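Local coordinates for protein 4-hydroxy-tetrahydrodipicolinate synthase (Methylacidiphilum fumariolicum SolV, PDB 6T3T) that probably catalyses the condensation of pyruvate with aspartate beta-semialdehyde to 4-hydroxy-tetrahydrodipicolinate, a step of lysine biosynthesis, at residues A[109-120]-A[140-151]. Numbering follows the deposited sequence.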
loop_
_atom_site.group_PDB
_atom_site.type_symbol
_atom_site.label_atom_id
_atom_site.label_comp_id
_atom_site.label_asym_id
_atom_site.label_seq_id
_atom_site.Cartn_x
_atom_site.Cartn_y
_atom_site.Cartn_z
ATOM N N ARG A 109 9.671 3.178 14.906
ATOM C CA ARG A 109 9.061 4.129 13.980
ATOM C C ARG A 109 9.188 5.598 14.390
ATOM O O ARG A 109 8.180 6.307 14.472
ATOM C CB ARG A 109 7.596 3.782 13.748
ATOM C CG ARG A 109 7.344 2.335 13.363
ATOM C CD ARG A 109 6.004 2.186 12.636
ATOM N NE ARG A 109 5.803 3.278 11.683
ATOM C CZ ARG A 109 4.803 3.347 10.815
ATOM N NH1 ARG A 109 3.900 2.378 10.760
ATOM N NH2 ARG A 109 4.697 4.397 10.006
ATOM N N PRO A 110 10.408 6.101 14.590
ATOM C CA PRO A 110 10.561 7.509 14.982
ATOM C C PRO A 110 10.099 8.463 13.888
ATOM O O PRO A 110 10.100 8.144 12.701
ATOM C CB PRO A 110 12.060 7.650 15.226
ATOM C CG PRO A 110 12.677 6.605 14.397
ATOM C CD PRO A 110 11.721 5.439 14.462
ATOM N N SER A 111 9.710 9.662 14.324
ATOM C CA SER A 111 9.406 10.763 13.436
ATOM C C SER A 111 10.675 11.218 12.701
ATOM O O SER A 111 11.798 10.838 13.044
ATOM C CB SER A 111 8.803 11.928 14.231
ATOM O OG SER A 111 9.741 12.474 15.169
ATOM N N GLN A 112 10.476 12.059 11.681
ATOM C CA GLN A 112 11.612 12.572 10.928
ATOM C C GLN A 112 12.561 13.339 11.830
ATOM O O GLN A 112 13.781 13.279 11.645
ATOM C CB GLN A 112 11.142 13.451 9.772
ATOM C CG GLN A 112 10.414 12.647 8.702
ATOM C CD GLN A 112 11.303 11.546 8.133
ATOM O OE1 GLN A 112 12.459 11.794 7.762
ATOM N NE2 GLN A 112 10.778 10.329 8.070
ATOM N N GLU A 113 12.014 14.093 12.787
ATOM C CA GLU A 113 12.851 14.795 13.753
ATOM C C GLU A 113 13.612 13.812 14.626
ATOM O O GLU A 113 14.783 14.041 14.959
ATOM C CB GLU A 113 11.990 15.734 14.602
ATOM C CG GLU A 113 12.754 16.541 15.649
ATOM C CD GLU A 113 13.833 17.464 15.055
ATOM O OE1 GLU A 113 13.785 17.802 13.846
ATOM O OE2 GLU A 113 14.747 17.859 15.817
ATOM N N GLY A 114 12.957 12.712 15.014
ATOM C CA GLY A 114 13.663 11.650 15.702
ATOM C C GLY A 114 14.805 11.078 14.882
ATOM O O GLY A 114 15.864 10.762 15.417
ATOM N N LEU A 115 14.587 10.884 13.578
ATOM C CA LEU A 115 15.657 10.383 12.720
ATOM C C LEU A 115 16.814 11.374 12.636
ATOM O O LEU A 115 17.990 10.987 12.707
ATOM C CB LEU A 115 15.100 10.082 11.330
ATOM C CG LEU A 115 14.222 8.836 11.285
ATOM C CD1 LEU A 115 13.653 8.622 9.903
ATOM C CD2 LEU A 115 14.983 7.620 11.744
ATOM N N PHE A 116 16.492 12.654 12.497
ATOM C CA PHE A 116 17.510 13.696 12.465
ATOM C C PHE A 116 18.339 13.709 13.750
ATOM O O PHE A 116 19.575 13.737 13.702
ATOM C CB PHE A 116 16.853 15.062 12.223
ATOM C CG PHE A 116 17.831 16.195 12.244
ATOM C CD1 PHE A 116 18.595 16.491 11.120
ATOM C CD2 PHE A 116 18.033 16.938 13.394
ATOM C CE1 PHE A 116 19.521 17.522 11.145
ATOM C CE2 PHE A 116 18.957 17.972 13.412
ATOM C CZ PHE A 116 19.698 18.261 12.288
ATOM N N ARG A 117 17.680 13.682 14.913
ATOM C CA ARG A 117 18.422 13.627 16.177
ATOM C C ARG A 117 19.213 12.333 16.318
ATOM O O ARG A 117 20.330 12.341 16.845
ATOM C CB ARG A 117 17.474 13.779 17.355
ATOM C CG ARG A 117 16.793 15.125 17.418
ATOM C CD ARG A 117 15.851 15.190 18.596
ATOM N NE ARG A 117 14.968 16.357 18.512
ATOM C CZ ARG A 117 15.280 17.555 18.983
ATOM N NH1 ARG A 117 16.448 17.744 19.583
ATOM N NH2 ARG A 117 14.433 18.565 18.854
ATOM N N HIS A 118 18.643 11.205 15.876
ATOM C CA HIS A 118 19.332 9.922 15.988
ATOM C C HIS A 118 20.627 9.938 15.183
ATOM O O HIS A 118 21.716 9.659 15.704
ATOM C CB HIS A 118 18.408 8.804 15.505
ATOM C CG HIS A 118 19.059 7.465 15.368
ATOM N ND1 HIS A 118 19.183 6.590 16.426
ATOM C CD2 HIS A 118 19.569 6.826 14.285
ATOM C CE1 HIS A 118 19.750 5.473 16.002
ATOM N NE2 HIS A 118 19.987 5.588 14.706
ATOM N N PHE A 119 20.523 10.247 13.899
ATOM C CA PHE A 119 21.708 10.211 13.052
ATOM C C PHE A 119 22.681 11.334 13.416
ATOM O O PHE A 119 23.897 11.104 13.456
ATOM C CB PHE A 119 21.307 10.265 11.572
ATOM C CG PHE A 119 20.678 8.965 11.051
ATOM C CD1 PHE A 119 21.419 7.791 10.998
ATOM C CD2 PHE A 119 19.366 8.932 10.595
ATOM C CE1 PHE A 119 20.861 6.601 10.520
ATOM C CE2 PHE A 119 18.793 7.730 10.104
ATOM C CZ PHE A 119 19.546 6.566 10.096
ATOM N N SER A 120 22.173 12.527 13.782
ATOM C CA SER A 120 23.086 13.607 14.174
ATOM C C SER A 120 23.894 13.233 15.412
ATOM O O SER A 120 25.096 13.508 15.476
ATOM C CB SER A 120 22.340 14.909 14.432
ATOM O OG SER A 120 21.705 15.373 13.261
ATOM N N GLY A 140 9.874 0.032 8.784
ATOM C CA GLY A 140 8.630 0.697 9.108
ATOM C C GLY A 140 8.689 2.204 9.049
ATOM O O GLY A 140 7.746 2.859 9.503
ATOM N N VAL A 141 9.779 2.771 8.524
ATOM C CA VAL A 141 9.971 4.213 8.434
ATOM C C VAL A 141 10.903 4.496 7.257
ATOM O O VAL A 141 11.741 3.666 6.894
ATOM C CB VAL A 141 10.552 4.769 9.763
ATOM C CG1 VAL A 141 12.071 4.639 9.786
ATOM C CG2 VAL A 141 10.111 6.196 10.006
ATOM N N ASP A 142 10.752 5.675 6.662
ATOM C CA ASP A 142 11.559 6.114 5.531
ATOM C C ASP A 142 12.379 7.326 5.966
ATOM O O ASP A 142 11.892 8.167 6.728
ATOM C CB ASP A 142 10.649 6.458 4.330
ATOM C CG ASP A 142 11.428 6.908 3.079
ATOM O OD1 ASP A 142 11.813 6.056 2.232
ATOM O OD2 ASP A 142 11.617 8.135 2.915
ATOM N N ILE A 143 13.629 7.427 5.519
ATOM C CA ILE A 143 14.364 8.660 5.758
ATOM C C ILE A 143 13.944 9.628 4.665
ATOM O O ILE A 143 14.281 9.430 3.498
ATOM C CB ILE A 143 15.883 8.462 5.760
ATOM C CG1 ILE A 143 16.280 7.263 6.635
ATOM C CG2 ILE A 143 16.560 9.767 6.255
ATOM C CD1 ILE A 143 17.760 6.884 6.499
ATOM N N ALA A 144 13.159 10.637 5.030
ATOM C CA ALA A 144 12.720 11.626 4.053
ATOM C C ALA A 144 13.915 12.362 3.447
ATOM O O ALA A 144 14.959 12.545 4.093
ATOM C CB ALA A 144 11.779 12.637 4.707
ATOM N N VAL A 145 13.731 12.790 2.191
ATOM C CA VAL A 145 14.750 13.534 1.447
ATOM C C VAL A 145 15.168 14.782 2.216
ATOM O O VAL A 145 16.357 15.114 2.294
ATOM C CB VAL A 145 14.233 13.908 0.039
ATOM C CG1 VAL A 145 15.169 14.904 -0.640
ATOM C CG2 VAL A 145 14.046 12.666 -0.845
ATOM N N ASP A 146 14.190 15.521 2.750
ATOM C CA ASP A 146 14.521 16.720 3.507
ATOM C C ASP A 146 15.346 16.378 4.737
ATOM O O ASP A 146 16.283 17.110 5.084
ATOM C CB ASP A 146 13.244 17.449 3.919
ATOM C CG ASP A 146 13.507 18.549 4.886
ATOM O OD1 ASP A 146 13.909 19.642 4.422
ATOM O OD2 ASP A 146 13.349 18.316 6.116
ATOM N N THR A 147 15.051 15.231 5.367
ATOM C CA THR A 147 15.818 14.780 6.529
ATOM C C THR A 147 17.247 14.448 6.144
ATOM O O THR A 147 18.181 14.830 6.853
ATOM C CB THR A 147 15.162 13.555 7.178
ATOM O OG1 THR A 147 13.860 13.909 7.652
ATOM C CG2 THR A 147 16.000 13.015 8.370
ATOM N N VAL A 148 17.438 13.731 5.032
ATOM C CA VAL A 148 18.788 13.504 4.507
ATOM C C VAL A 148 19.499 14.836 4.251
ATOM O O VAL A 148 20.681 15.000 4.581
ATOM C CB VAL A 148 18.739 12.644 3.225
ATOM C CG1 VAL A 148 20.114 12.467 2.676
ATOM C CG2 VAL A 148 18.110 11.278 3.489
ATOM N N LYS A 149 18.795 15.807 3.662
ATOM C CA LYS A 149 19.436 17.079 3.337
ATOM C C LYS A 149 19.893 17.803 4.599
ATOM O O LYS A 149 21.043 18.248 4.685
ATOM C CB LYS A 149 18.485 17.969 2.533
ATOM C CG LYS A 149 19.153 19.251 2.015
ATOM C CD LYS A 149 18.204 20.070 1.124
ATOM C CE LYS A 149 17.538 21.192 1.884
ATOM N NZ LYS A 149 16.994 22.239 0.960
ATOM N N ARG A 150 19.019 17.876 5.613
ATOM C CA ARG A 150 19.378 18.532 6.876
ATOM C C ARG A 150 20.536 17.818 7.557
ATOM O O ARG A 150 21.439 18.456 8.114
ATOM C CB ARG A 150 18.176 18.563 7.837
ATOM C CG ARG A 150 17.024 19.497 7.455
ATOM C CD ARG A 150 15.747 19.226 8.300
ATOM N NE ARG A 150 16.002 19.423 9.736
ATOM C CZ ARG A 150 15.294 18.881 10.726
ATOM N NH1 ARG A 150 14.256 18.078 10.468
ATOM N NH2 ARG A 150 15.633 19.140 11.990
ATOM N N LEU A 151 20.507 16.487 7.544
ATOM C CA LEU A 151 21.574 15.712 8.167
ATOM C C LEU A 151 22.928 16.041 7.534
ATOM O O LEU A 151 23.949 16.090 8.223
ATOM C CB LEU A 151 21.258 14.210 8.083
ATOM C CG LEU A 151 20.234 13.634 9.089
ATOM C CD1 LEU A 151 19.895 12.158 8.819
ATOM C CD2 LEU A 151 20.684 13.822 10.576
#
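Gln112, in the first turn of helix 112-125, spans the loop that leads into helix 145-154 with both ends of its amide. Gln112 NE2 donates to Asp142 O at 2.8 Å, almost head-on to the carbonyl, with the acceptor 9° out of the amide plane. Gln112 OE1 takes two donors: Thr147 OG1 at 2.5 Å, on an in-plane lone pair, and Ala144 N at 3.0 Å, from above that plane. A bend at chi2 (-59°) turns the amide toward this loop, and three bonds fix its rotation. Replacing Gln112 by alanine would take away the amide and is likely to leave Asp142 O, Thr147 OG1 and the backbone N-H of Ala144, the N-cap residue, without these partners. One turn on, the Arg150 guanidinium lies flat over a face of the Phe116 ring (planes at 20°), a cation-pi stack, while Arg150 NH2 forms a salt bridge to the syn lone pair of Glu113 OE1 at 2.9 Å, in a network with Arg117. Deeper, Leu151 CD1 packs on Phe119 CB (3.6 Å), and both side chains reach Leu132 of strand 130-134. Directional polar bonds thus fix loop and helix pair on the outer side, while apolar packing faces the TIM barrel.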